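Local coordinates for protein glycerol-3-phosphate dehydrogenase [NAD(+)] (Dunaliella salina, PDB 6IUY) that probably reduces dihydroxyacetone phosphate to glycerol 3-phosphate with NADH and, through its second, phosphatase-like domain, carries the product on to glycerol, at residues A[269-280]-A[322-331]; A[337-347]-A[359-369]. All blocks are in the same frame, centred on the assembly; numbering follows the deposited sequence.

In the fold
Both contacts belong to the Rossmann-type, NAD-binding part of the dehydrogenase and lie against the same mixed sheet, with centres 21 Å apart and nearest atoms about 8 Å apart. They follow each other along the chain. Contact 1 joins helix 266-282, which comes after the first strand of the domain, to the loop leading into edge strand 331-334; contact 2 starts just beyond that strand and packs helix 337-342 on helix 356-366. Strand 293-297 shows the split: Val-294 and Met-296 meet residues of contact 1, Thr-295 and Trp-297 those of contact 2. The contacts thus dress opposite faces of the sheet that carries the bound NAD.

Contact 1 of 2, residues A[269-280]-A[322-331]; sequences CTAVRMVAQSTA and LPGIDLGENV
In the Rossmann fold, helix 266-282 follows the glycine-rich turn at NAD, and its Arg-273 and Ala-276 hold the loop 322-331. The Arg-273 chain runs extended from a CG lying anti to N (chi1 172°), laying CD 3.7 Å from Ile-325 CG2 and bringing NE 2.9 Å from Asp-326 O. That oxygen lies almost in the guanidinium plane, and the N-H points at it fairly straight (156°). A water links NH2 to Asp-326 OD2, while NH1 makes a salt bridge to Glu-419; arginine suits this spot, its N-H groups serving a carbonyl, a water and a carboxylate at once. At the other end, Asn-330 ND2 gives a nearly straight bond (172°) to Ala-276 O, 3.0 Å away, entering from the face opposite the helical donor Ala-280 N. The same amide also bonds Lys-292 O. Beside this bond Ala-276 CB meets Val-331 CG2 at 3.6 Å; toward the helix start, Thr-270 CG2 lies 3.6 Å from Leu-322 CD1, the side chains crossing at about a right angle. Between the polar ends Leu-327 packs on Val-272 and Cys-269. Val-272 and Leu-327 also rest on strand 293-297, and Thr-270 touches helix 413-416 at Ile-416 and Ala-413, the latter of the NAD site.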
ATOM      1  N   CYS A 269      15.892   6.944  23.045  1.00 33.55           N
ATOM      2  CA  CYS A 269      15.324   7.370  24.332  1.00 32.46           C
ATOM      3  C   CYS A 269      13.797   7.375  24.368  1.00 35.74           C
ATOM      4  O   CYS A 269      13.206   7.094  25.425  1.00 33.82           O
ATOM      5  CB  CYS A 269      15.821   8.766  24.731  1.00 36.24           C
ATOM      6  SG  CYS A 269      17.600   8.850  25.135  1.00 41.89           S
ATOM      7  N   THR A 270      13.117   7.718  23.271  1.00 35.55           N
ATOM      8  CA  THR A 270      11.669   7.765  23.433  1.00 36.42           C
ATOM      9  C   THR A 270      11.216   6.314  23.367  1.00 35.79           C
ATOM     10  O   THR A 270      10.278   5.936  24.043  1.00 35.71           O
ATOM     11  CB  THR A 270      10.909   8.695  22.414  1.00 41.58           C
ATOM     12  OG1 THR A 270      10.046   7.932  21.555  1.00 41.40           O
ATOM     13  CG2 THR A 270      11.840   9.595  21.619  1.00 28.16           C
ATOM     14  N   ALA A 271      11.948   5.480  22.635  1.00 32.54           N
ATOM     15  CA  ALA A 271      11.683   4.059  22.663  1.00 36.06           C
ATOM     16  C   ALA A 271      11.865   3.469  24.088  1.00 44.48           C
ATOM     17  O   ALA A 271      10.960   2.800  24.627  1.00 36.70           O
ATOM     18  CB  ALA A 271      12.585   3.344  21.648  1.00 35.44           C
ATOM     19  N   VAL A 272      13.020   3.710  24.713  1.00 41.03           N
ATOM     20  CA  VAL A 272      13.266   3.150  26.054  1.00 37.38           C
ATOM     21  C   VAL A 272      12.232   3.656  27.038  1.00 37.19           C
ATOM     22  O   VAL A 272      11.913   2.983  28.014  1.00 41.28           O
ATOM     23  CB  VAL A 272      14.684   3.481  26.584  1.00 37.15           C
ATOM     24  CG1 VAL A 272      14.675   4.792  27.326  1.00 37.72           C
ATOM     25  CG2 VAL A 272      15.160   2.384  27.515  1.00 41.19           C
ATOM     26  N   ARG A 273      11.687   4.843  26.781  1.00 38.99           N
ATOM     27  CA  ARG A 273      10.673   5.418  27.662  1.00 32.65           C
ATOM     28  C   ARG A 273       9.373   4.616  27.615  1.00 41.73           C
ATOM     29  O   ARG A 273       8.693   4.436  28.646  1.00 36.78           O
ATOM     30  CB  ARG A 273      10.398   6.868  27.274  1.00 40.39           C
ATOM     31  CG  ARG A 273       9.221   7.482  28.009  1.00 39.88           C
ATOM     32  CD  ARG A 273       8.978   8.940  27.659  1.00 34.79           C
ATOM     33  NE  ARG A 273       8.163   9.575  28.704  1.00 38.34           N
ATOM     34  CZ  ARG A 273       6.835   9.694  28.664  1.00 40.27           C
ATOM     35  NH1 ARG A 273       6.152   9.239  27.623  1.00 38.73           N
ATOM     36  NH2 ARG A 273       6.184  10.275  29.665  1.00 39.01           N
ATOM     37  N   MET A 274       9.013   4.160  26.412  1.00 38.21           N
ATOM     38  CA  MET A 274       7.810   3.353  26.218  1.00 43.42           C
ATOM     39  C   MET A 274       8.025   1.947  26.760  1.00 38.78           C
ATOM     40  O   MET A 274       7.178   1.395  27.439  1.00 42.07           O
ATOM     41  CB  MET A 274       7.429   3.276  24.740  1.00 38.57           C
ATOM     42  CG  MET A 274       7.173   4.633  24.067  1.00 40.74           C
ATOM     43  SD  MET A 274       6.358   4.359  22.462  1.00 38.88           S
ATOM     44  CE  MET A 274       7.712   3.927  21.386  1.00 32.77           C
ATOM     45  N   VAL A 275       9.171   1.379  26.418  1.00 32.86           N
ATOM     46  CA  VAL A 275       9.608   0.078  26.906  1.00 40.42           C
ATOM     47  C   VAL A 275       9.690   0.037  28.435  1.00 44.35           C
ATOM     48  O   VAL A 275       9.249  -0.925  29.087  1.00 43.72           O
ATOM     49  CB  VAL A 275      10.951  -0.239  26.279  1.00 43.14           C
ATOM     50  CG1 VAL A 275      11.777  -1.163  27.140  1.00 41.88           C
ATOM     51  CG2 VAL A 275      10.725  -0.754  24.858  1.00 36.61           C
ATOM     52  N   ALA A 276      10.200   1.111  29.023  1.00 40.74           N
ATOM     53  CA  ALA A 276      10.255   1.187  30.471  1.00 41.31           C
ATOM     54  C   ALA A 276       8.854   1.237  31.096  1.00 40.96           C
ATOM     55  O   ALA A 276       8.646   0.681  32.172  1.00 40.32           O
ATOM     56  CB  ALA A 276      11.099   2.397  30.908  1.00 39.22           C
ATOM     57  N   GLN A 277       7.894   1.893  30.444  1.00 38.54           N
ATOM     58  CA  GLN A 277       6.518   1.932  30.973  1.00 42.00           C
ATOM     59  C   GLN A 277       5.892   0.548  31.011  1.00 43.90           C
ATOM     60  O   GLN A 277       5.182   0.227  31.959  1.00 47.80           O
ATOM     61  CB  GLN A 277       5.616   2.860  30.153  1.00 44.01           C
ATOM     62  CG  GLN A 277       5.963   4.323  30.299  1.00 47.77           C
ATOM     63  CD  GLN A 277       5.197   5.204  29.348  1.00 45.28           C
ATOM     64  OE1 GLN A 277       4.672   4.743  28.317  1.00 42.12           O
ATOM     65  NE2 GLN A 277       5.130   6.494  29.682  1.00 42.47           N
ATOM     66  N   SER A 278       6.151  -0.257  29.977  1.00 40.76           N
ATOM     67  CA  SER A 278       5.638  -1.621  29.907  1.00 42.40           C
ATOM     68  C   SER A 278       6.187  -2.545  31.019  1.00 45.45           C
ATOM     69  O   SER A 278       5.423  -3.278  31.650  1.00 45.31           O
ATOM     70  CB  SER A 278       5.948  -2.218  28.537  1.00 38.12           C
ATOM     71  OG  SER A 278       5.224  -1.526  27.520  1.00 42.55           O
ATOM     72  N   THR A 279       7.501  -2.526  31.242  1.00 44.27           N
ATOM     73  CA  THR A 279       8.098  -3.367  32.273  1.00 45.42           C
ATOM     74  C   THR A 279       7.661  -2.932  33.659  1.00 47.67           C
ATOM     75  O   THR A 279       7.455  -3.766  34.554  1.00 48.44           O
ATOM     76  CB  THR A 279       9.614  -3.349  32.218  1.00 41.87           C
ATOM     77  OG1 THR A 279      10.083  -2.026  32.500  1.00 45.90           O
ATOM     78  CG2 THR A 279      10.056  -3.754  30.857  1.00 39.92           C
ATOM     79  N   ALA A 280       7.506  -1.628  33.848  1.00 41.03           N
ATOM     80  CA  ALA A 280       7.012  -1.168  35.128  1.00 47.74           C
ATOM     81  C   ALA A 280       5.601  -1.722  35.368  1.00 50.99           C
ATOM     82  O   ALA A 280       5.237  -2.026  36.500  1.00 54.63           O
ATOM     83  CB  ALA A 280       7.023   0.342  35.201  1.00 49.27           C
ATOM     84  N   LEU A 322      17.018  14.231  23.953  1.00 35.95           N
ATOM     85  CA  LEU A 322      15.570  14.246  24.175  1.00 35.94           C
ATOM     86  C   LEU A 322      15.216  15.122  25.357  1.00 38.56           C
ATOM     87  O   LEU A 322      14.622  14.653  26.314  1.00 37.32           O
ATOM     88  CB  LEU A 322      15.027  12.825  24.380  1.00 35.39           C
ATOM     89  CG  LEU A 322      13.522  12.666  24.090  1.00 38.45           C
ATOM     90  CD1 LEU A 322      13.208  12.776  22.611  1.00 32.48           C
ATOM     91  CD2 LEU A 322      12.982  11.364  24.613  1.00 38.21           C
ATOM     92  N   PRO A 323      15.555  16.423  25.273  1.00 39.31           N
ATOM     93  CA  PRO A 323      15.364  17.371  26.381  1.00 36.04           C
ATOM     94  C   PRO A 323      13.917  17.557  26.798  1.00 42.00           C
ATOM     95  O   PRO A 323      13.027  17.594  25.952  1.00 41.76           O
ATOM     96  CB  PRO A 323      15.926  18.692  25.829  1.00 38.44           C
ATOM     97  CG  PRO A 323      16.043  18.506  24.337  1.00 39.12           C
ATOM     98  CD  PRO A 323      16.155  17.045  24.072  1.00 34.74           C
ATOM     99  N   GLY A 324      13.697  17.691  28.102  1.00 39.86           N
ATOM    100  CA  GLY A 324      12.380  17.934  28.637  1.00 40.41           C
ATOM    101  C   GLY A 324      11.526  16.697  28.779  1.00 41.62           C
ATOM    102  O   GLY A 324      10.409  16.781  29.260  1.00 45.50           O
ATOM    103  N   ILE A 325      12.035  15.552  28.340  1.00 39.95           N
ATOM    104  CA  ILE A 325      11.270  14.314  28.426  1.00 42.39           C
ATOM    105  C   ILE A 325      11.774  13.414  29.565  1.00 43.48           C
ATOM    106  O   ILE A 325      12.972  13.100  29.673  1.00 37.85           O
ATOM    107  CB  ILE A 325      11.318  13.507  27.098  1.00 43.84           C
ATOM    108  CG1 ILE A 325      10.886  14.367  25.906  1.00 41.53           C
ATOM    109  CG2 ILE A 325      10.412  12.266  27.199  1.00 40.31           C
ATOM    110  CD1 ILE A 325       9.437  14.835  25.999  1.00 44.59           C
ATOM    111  N   ASP A 326      10.838  13.017  30.411  1.00 43.92           N
ATOM    112  CA  ASP A 326      11.123  12.138  31.526  1.00 46.39           C
ATOM    113  C   ASP A 326      11.144  10.690  31.059  1.00 44.00           C
ATOM    114  O   ASP A 326      10.098  10.126  30.763  1.00 43.21           O
ATOM    115  CB  ASP A 326      10.072  12.330  32.628  1.00 48.12           C
ATOM    116  CG  ASP A 326      10.402  11.548  33.907  1.00 54.97           C
ATOM    117  OD1 ASP A 326      10.900  12.161  34.887  1.00 60.75           O
ATOM    118  OD2 ASP A 326      10.156  10.327  33.941  1.00 52.54           O
ATOM    119  N   LEU A 327      12.333  10.099  30.951  1.00 45.03           N
ATOM    120  CA  LEU A 327      12.431   8.651  30.797  1.00 45.54           C
ATOM    121  C   LEU A 327      12.056   8.217  32.189  1.00 50.20           C
ATOM    122  O   LEU A 327      12.391   8.934  33.141  1.00 62.19           O
ATOM    123  CB  LEU A 327      13.836   8.196  30.389  1.00 42.34           C
ATOM    124  CG  LEU A 327      14.560   9.151  29.443  1.00 43.33           C
ATOM    125  CD1 LEU A 327      15.896   8.591  29.060  1.00 41.06           C
ATOM    126  CD2 LEU A 327      13.732   9.394  28.189  1.00 43.15           C
ATOM    127  N   GLY A 328      11.338   7.124  32.365  1.00 45.34           N
ATOM    128  CA  GLY A 328      10.863   6.828  33.721  1.00 43.92           C
ATOM    129  C   GLY A 328      11.939   6.647  34.809  1.00 49.11           C
ATOM    130  O   GLY A 328      13.155   6.782  34.583  1.00 41.16           O
ATOM    131  N   GLU A 329      11.500   6.314  36.010  1.00 49.39           N
ATOM    132  CA  GLU A 329      12.457   6.084  37.088  1.00 51.58           C
ATOM    133  C   GLU A 329      13.125   4.709  37.047  1.00 50.30           C
ATOM    134  O   GLU A 329      14.015   4.441  37.848  1.00 50.47           O
ATOM    135  CB  GLU A 329      11.774   6.294  38.433  1.00 54.00           C
ATOM    136  CG  GLU A 329      11.207   7.705  38.566  1.00 58.87           C
ATOM    137  CD  GLU A 329      10.596   7.957  39.911  1.00 68.50           C
ATOM    138  OE1 GLU A 329      10.860   7.152  40.833  1.00 78.03           O
ATOM    139  OE2 GLU A 329       9.852   8.955  40.044  1.00 81.71           O
ATOM    140  N   ASN A 330      12.711   3.845  36.119  1.00 41.25           N
ATOM    141  CA  ASN A 330      13.288   2.506  36.037  1.00 37.39           C
ATOM    142  C   ASN A 330      14.231   2.326  34.853  1.00 42.06           C
ATOM    143  O   ASN A 330      14.412   1.220  34.351  1.00 44.77           O
ATOM    144  CB  ASN A 330      12.176   1.436  36.001  1.00 42.01           C
ATOM    145  CG  ASN A 330      11.148   1.652  34.880  1.00 45.12           C
ATOM    146  OD1 ASN A 330      10.619   2.746  34.690  1.00 42.16           O
ATOM    147  ND2 ASN A 330      10.846   0.588  34.157  1.00 39.98           N
ATOM    148  N   VAL A 331      14.859   3.418  34.429  1.00 41.08           N
ATOM    149  CA  VAL A 331      15.795   3.387  33.316  1.00 41.04           C
ATOM    150  C   VAL A 331      17.193   3.615  33.863  1.00 44.16           C
ATOM    151  O   VAL A 331      17.411   4.562  34.607  1.00 45.90           O
ATOM    152  CB  VAL A 331      15.444   4.463  32.244  1.00 42.06           C
ATOM    153  CG1 VAL A 331      16.586   4.657  31.254  1.00 37.28           C
ATOM    154  CG2 VAL A 331      14.165   4.087  31.523  1.00 33.68           C
TER
HETATM  155  O   HOH W   1       8.939   5.259  31.193  1.00 43.13           O
HETATM  156  O   HOH W   2       7.278   9.937  32.659  1.00 63.54           O

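Contact 2 of 2, residues A[337-347]-A[359-369]; sequences LIEAVRGADAL and ICKQLAAARVV
Leu-363 holds CG anti to its carbonyl carbon (chi1 -67°); CD1 prolongs the chain, and the other branch, CD2, turns off toward helix 337-342 at the middle of the contact. Val-341 turns CG1 anti to N (chi1 174°) and CG2 beside it, and the two side chains meet tip to tip, with Leu-363 CD2 3.6 Å from Val-341 CG2. Leu-337 comes in across Leu-363 at about a right angle, its CG 3.8 Å from Leu-363 CD2, and its own CD2 reaches Ile-359 CG2 at 4.0 Å. Ile-338 slides past Leu-363 in the opposite direction and presses CD1 on Ala-366 CB at 3.5 Å, a tight fit that the short alanine side chain permits. The helices 337-342 and 359-366 cross at -70°, their axes 10.4 Å apart, and the separation is filled by leucine, isoleucine and valine, whose branches can touch several neighbours at once. Helix 356-366 is the crossover of the beta-alpha-beta unit between the parallel strands 346-349 and 374-377. A Schellman motif at Arg-367, whose phi is positive, ends it and turns the chain back toward the first segment, where Val-368 packs on Val-341 and Ile-338, and Val-369 CG2 lies 3.9 Å from Val-341 CG1 and 4.1 Å from Leu-347 CD1. Leu-337 and Ile-359 both also touch Trp-297 of strand 293-297, and helix 392-400 meets Leu-363 through Leu-400.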
ATOM      1  N   LEU A 337      29.480  -0.861  27.015  1.00 40.97           N
ATOM      2  CA  LEU A 337      28.620  -1.591  26.105  1.00 43.34           C
ATOM      3  C   LEU A 337      28.491  -3.052  26.514  1.00 43.28           C
ATOM      4  O   LEU A 337      27.399  -3.609  26.492  1.00 41.13           O
ATOM      5  CB  LEU A 337      29.156  -1.478  24.678  1.00 40.32           C
ATOM      6  CG  LEU A 337      28.416  -2.339  23.654  1.00 42.13           C
ATOM      7  CD1 LEU A 337      26.942  -1.944  23.532  1.00 37.75           C
ATOM      8  CD2 LEU A 337      29.097  -2.284  22.320  1.00 39.38           C
ATOM      9  N   ILE A 338      29.609  -3.662  26.894  1.00 42.81           N
ATOM     10  CA  ILE A 338      29.609  -5.058  27.331  1.00 42.77           C
ATOM     11  C   ILE A 338      28.778  -5.218  28.601  1.00 43.45           C
ATOM     12  O   ILE A 338      27.944  -6.111  28.716  1.00 41.30           O
ATOM     13  CB  ILE A 338      31.040  -5.582  27.587  1.00 48.23           C
ATOM     14  CG1 ILE A 338      31.896  -5.386  26.337  1.00 41.45           C
ATOM     15  CG2 ILE A 338      31.008  -7.065  28.010  1.00 41.81           C
ATOM     16  CD1 ILE A 338      31.218  -5.915  25.082  1.00 47.29           C
ATOM     17  N   GLU A 339      28.985  -4.326  29.553  1.00 44.50           N
ATOM     18  CA  GLU A 339      28.273  -4.443  30.805  1.00 45.69           C
ATOM     19  C   GLU A 339      26.771  -4.225  30.606  1.00 48.07           C
ATOM     20  O   GLU A 339      25.957  -4.874  31.272  1.00 42.07           O
ATOM     21  CB  GLU A 339      28.837  -3.460  31.831  1.00 50.21           C
ATOM     22  CG  GLU A 339      28.068  -3.428  33.142  1.00 57.48           C
ATOM     23  CD  GLU A 339      27.511  -2.044  33.459  1.00 61.78           C
ATOM     24  OE1 GLU A 339      28.298  -1.071  33.440  1.00 58.85           O
ATOM     25  OE2 GLU A 339      26.284  -1.934  33.711  1.00 66.63           O
ATOM     26  N   ALA A 340      26.402  -3.317  29.699  1.00 45.29           N
ATOM     27  CA  ALA A 340      24.989  -3.049  29.420  1.00 43.25           C
ATOM     28  C   ALA A 340      24.288  -4.292  28.891  1.00 38.66           C
ATOM     29  O   ALA A 340      23.115  -4.549  29.182  1.00 40.40           O
ATOM     30  CB  ALA A 340      24.848  -1.886  28.400  1.00 42.75           C
ATOM     31  N   VAL A 341      25.021  -5.048  28.085  1.00 41.82           N
ATOM     32  CA  VAL A 341      24.476  -6.180  27.359  1.00 43.53           C
ATOM     33  C   VAL A 341      24.554  -7.518  28.120  1.00 46.71           C
ATOM     34  O   VAL A 341      23.755  -8.425  27.875  1.00 43.55           O
ATOM     35  CB  VAL A 341      25.212  -6.330  26.007  1.00 44.20           C
ATOM     36  CG1 VAL A 341      24.777  -7.589  25.292  1.00 43.59           C
ATOM     37  CG2 VAL A 341      24.972  -5.101  25.132  1.00 38.39           C
ATOM     38  N   ARG A 342      25.495  -7.651  29.053  1.00 48.30           N
ATOM     39  CA  ARG A 342      25.820  -8.991  29.541  1.00 50.07           C
ATOM     40  C   ARG A 342      24.616  -9.686  30.160  1.00 47.10           C
ATOM     41  O   ARG A 342      24.332 -10.831  29.815  1.00 51.92           O
ATOM     42  CB  ARG A 342      26.991  -8.963  30.536  1.00 50.66           C
ATOM     43  CG  ARG A 342      26.705  -8.282  31.861  1.00 51.06           C
ATOM     44  CD  ARG A 342      27.888  -8.422  32.814  1.00 52.52           C
ATOM     45  NE  ARG A 342      27.746  -7.528  33.952  1.00 52.57           N
ATOM     46  CZ  ARG A 342      28.716  -6.761  34.431  1.00 48.15           C
ATOM     47  NH1 ARG A 342      29.919  -6.780  33.872  1.00 51.00           N
ATOM     48  NH2 ARG A 342      28.475  -5.973  35.467  1.00 50.38           N
ATOM     49  N   GLY A 343      23.876  -9.030  31.040  1.00 41.42           N
ATOM     50  CA  GLY A 343      22.781  -9.767  31.661  1.00 47.61           C
ATOM     51  C   GLY A 343      21.502  -9.891  30.829  1.00 53.42           C
ATOM     52  O   GLY A 343      20.496 -10.430  31.298  1.00 52.47           O
ATOM     53  N   ALA A 344      21.537  -9.408  29.592  1.00 45.63           N
ATOM     54  CA  ALA A 344      20.308  -9.098  28.866  1.00 46.49           C
ATOM     55  C   ALA A 344      19.733 -10.273  28.105  1.00 41.57           C
ATOM     56  O   ALA A 344      20.440 -10.906  27.329  1.00 41.88           O
ATOM     57  CB  ALA A 344      20.551  -7.935  27.895  1.00 40.08           C
ATOM     58  N   ASP A 345      18.430 -10.503  28.295  1.00 37.74           N
ATOM     59  CA  ASP A 345      17.673 -11.520  27.557  1.00 43.02           C
ATOM     60  C   ASP A 345      17.013 -10.922  26.309  1.00 44.14           C
ATOM     61  O   ASP A 345      16.813 -11.602  25.305  1.00 43.88           O
ATOM     62  CB  ASP A 345      16.606 -12.138  28.461  1.00 40.43           C
ATOM     63  CG  ASP A 345      17.187 -12.656  29.767  1.00 44.15           C
ATOM     64  OD1 ASP A 345      17.896 -13.682  29.720  1.00 42.05           O
ATOM     65  OD2 ASP A 345      16.943 -12.035  30.822  1.00 44.68           O
ATOM     66  N   ALA A 346      16.686  -9.638  26.400  1.00 40.90           N
ATOM     67  CA  ALA A 346      16.015  -8.916  25.332  1.00 42.65           C
ATOM     68  C   ALA A 346      16.857  -7.720  24.915  1.00 37.41           C
ATOM     69  O   ALA A 346      16.985  -6.775  25.673  1.00 40.66           O
ATOM     70  CB  ALA A 346      14.635  -8.468  25.792  1.00 35.44           C
ATOM     71  N   LEU A 347      17.442  -7.776  23.726  1.00 37.75           N
ATOM     72  CA  LEU A 347      18.257  -6.673  23.217  1.00 39.01           C
ATOM     73  C   LEU A 347      17.525  -5.833  22.175  1.00 40.94           C
ATOM     74  O   LEU A 347      17.089  -6.364  21.160  1.00 41.40           O
ATOM     75  CB  LEU A 347      19.549  -7.201  22.574  1.00 40.05           C
ATOM     76  CG  LEU A 347      20.704  -7.726  23.418  1.00 45.23           C
ATOM     77  CD1 LEU A 347      21.855  -8.145  22.497  1.00 44.39           C
ATOM     78  CD2 LEU A 347      21.162  -6.638  24.375  1.00 41.82           C
ATOM     79  N   ILE A 359      29.574  -1.908  16.558  1.00 42.61           N
ATOM     80  CA  ILE A 359      28.921  -2.325  17.792  1.00 43.19           C
ATOM     81  C   ILE A 359      28.714  -3.844  17.812  1.00 45.93           C
ATOM     82  O   ILE A 359      28.998  -4.494  18.820  1.00 42.31           O
ATOM     83  CB  ILE A 359      27.581  -1.603  17.979  1.00 41.94           C
ATOM     84  CG1 ILE A 359      27.825  -0.129  18.293  1.00 43.07           C
ATOM     85  CG2 ILE A 359      26.791  -2.209  19.098  1.00 40.30           C
ATOM     86  CD1 ILE A 359      26.598   0.731  18.117  1.00 45.40           C
ATOM     87  N   CYS A 360      28.266  -4.423  16.698  1.00 44.65           N
ATOM     88  CA  CYS A 360      28.071  -5.871  16.639  1.00 41.45           C
ATOM     89  C   CYS A 360      29.421  -6.600  16.741  1.00 48.50           C
ATOM     90  O   CYS A 360      29.530  -7.607  17.441  1.00 43.35           O
ATOM     91  CB  CYS A 360      27.326  -6.289  15.357  1.00 42.67           C
ATOM     92  SG  CYS A 360      25.539  -5.808  15.289  1.00 47.74           S
ATOM     93  N   LYS A 361      30.444  -6.100  16.048  1.00 48.33           N
ATOM     94  CA  LYS A 361      31.773  -6.696  16.135  1.00 44.37           C
ATOM     95  C   LYS A 361      32.317  -6.703  17.579  1.00 45.62           C
ATOM     96  O   LYS A 361      32.938  -7.669  17.991  1.00 49.96           O
ATOM     97  CB  LYS A 361      32.764  -5.964  15.225  1.00 47.66           C
ATOM     98  CG  LYS A 361      32.791  -6.431  13.771  1.00 50.55           C
ATOM     99  CD  LYS A 361      33.936  -5.730  13.008  1.00 63.01           C
ATOM    100  CE  LYS A 361      33.951  -4.214  13.293  1.00 67.66           C
ATOM    101  NZ  LYS A 361      35.065  -3.446  12.652  1.00 67.87           N
ATOM    102  N   GLN A 362      32.101  -5.623  18.330  1.00 45.82           N
ATOM    103  CA  GLN A 362      32.525  -5.548  19.728  1.00 44.20           C
ATOM    104  C   GLN A 362      31.812  -6.589  20.568  1.00 49.47           C
ATOM    105  O   GLN A 362      32.440  -7.262  21.365  1.00 47.86           O
ATOM    106  CB  GLN A 362      32.256  -4.172  20.343  1.00 41.09           C
ATOM    107  CG  GLN A 362      33.171  -3.045  19.888  1.00 48.36           C
ATOM    108  CD  GLN A 362      32.822  -1.711  20.558  1.00 49.98           C
ATOM    109  OE1 GLN A 362      32.668  -1.629  21.785  1.00 51.06           O
ATOM    110  NE2 GLN A 362      32.690  -0.663  19.746  1.00 53.62           N
ATOM    111  N   LEU A 363      30.493  -6.694  20.413  1.00 46.77           N
ATOM    112  CA  LEU A 363      29.713  -7.659  21.183  1.00 48.39           C
ATOM    113  C   LEU A 363      30.057  -9.118  20.858  1.00 48.86           C
ATOM    114  O   LEU A 363      29.961  -9.983  21.734  1.00 51.13           O
ATOM    115  CB  LEU A 363      28.215  -7.434  20.960  1.00 47.01           C
ATOM    116  CG  LEU A 363      27.633  -6.132  21.505  1.00 45.69           C
ATOM    117  CD1 LEU A 363      26.195  -5.985  21.057  1.00 42.34           C
ATOM    118  CD2 LEU A 363      27.732  -6.072  23.028  1.00 38.30           C
ATOM    119  N   ALA A 364      30.415  -9.387  19.603  1.00 39.84           N
ATOM    120  CA  ALA A 364      30.804 -10.723  19.161  1.00 44.14           C
ATOM    121  C   ALA A 364      32.082 -11.164  19.876  1.00 47.87           C
ATOM    122  O   ALA A 364      32.096 -12.182  20.581  1.00 45.28           O
ATOM    123  CB  ALA A 364      31.011 -10.754  17.638  1.00 41.73           C
ATOM    124  N   ALA A 365      33.146 -10.388  19.650  1.00 45.10           N
ATOM    125  CA  ALA A 365      34.441 -10.524  20.321  1.00 49.13           C
ATOM    126  C   ALA A 365      34.328 -10.764  21.825  1.00 49.14           C
ATOM    127  O   ALA A 365      35.081 -11.553  22.371  1.00 54.07           O
ATOM    128  CB  ALA A 365      35.293  -9.278  20.063  1.00 43.53           C
ATOM    129  N   ALA A 366      33.398 -10.091  22.495  1.00 46.47           N
ATOM    130  CA  ALA A 366      33.222 -10.270  23.940  1.00 48.01           C
ATOM    131  C   ALA A 366      32.499 -11.559  24.307  1.00 51.35           C
ATOM    132  O   ALA A 366      32.530 -11.972  25.465  1.00 50.17           O
ATOM    133  CB  ALA A 366      32.476  -9.089  24.538  1.00 47.54           C
ATOM    134  N   ARG A 367      31.826 -12.173  23.338  1.00 46.14           N
ATOM    135  CA  ARG A 367      31.109 -13.424  23.575  1.00 46.16           C
ATOM    136  C   ARG A 367      30.104 -13.270  24.689  1.00 45.75           C
ATOM    137  O   ARG A 367      29.904 -14.167  25.496  1.00 51.82           O
ATOM    138  CB  ARG A 367      32.090 -14.557  23.904  1.00 52.68           C
ATOM    139  CG  ARG A 367      33.077 -14.852  22.776  1.00 53.28           C
ATOM    140  CD  ARG A 367      34.122 -15.872  23.185  1.00 65.77           C
ATOM    141  NE  ARG A 367      35.038 -16.174  22.084  1.00 83.42           N
ATOM    142  CZ  ARG A 367      36.034 -17.057  22.149  1.00 86.62           C
ATOM    143  NH1 ARG A 367      36.256 -17.741  23.268  1.00 80.93           N
ATOM    144  NH2 ARG A 367      36.812 -17.256  21.090  1.00 82.51           N
ATOM    145  N   VAL A 368      29.470 -12.112  24.735  1.00 45.55           N
ATOM    146  CA  VAL A 368      28.587 -11.782  25.833  1.00 45.73           C
ATOM    147  C   VAL A 368      27.115 -11.999  25.442  1.00 49.25           C
ATOM    148  O   VAL A 368      26.227 -11.970  26.293  1.00 49.18           O
ATOM    149  CB  VAL A 368      28.842 -10.328  26.286  1.00 41.65           C
ATOM    150  CG1 VAL A 368      28.510  -9.352  25.173  1.00 44.62           C
ATOM    151  CG2 VAL A 368      28.085 -10.004  27.553  1.00 39.06           C
ATOM    152  N   VAL A 369      26.858 -12.235  24.158  1.00 44.56           N
ATOM    153  CA  VAL A 369      25.484 -12.453  23.706  1.00 54.29           C
ATOM    154  C   VAL A 369      25.165 -13.951  23.612  1.00 47.64           C
ATOM    155  O   VAL A 369      25.530 -14.595  22.632  1.00 55.33           O
ATOM    156  CB  VAL A 369      25.216 -11.775  22.325  1.00 49.24           C
ATOM    157  CG1 VAL A 369      23.843 -12.158  21.806  1.00 46.31           C
ATOM    158  CG2 VAL A 369      25.319 -10.250  22.439  1.00 42.84           C
TER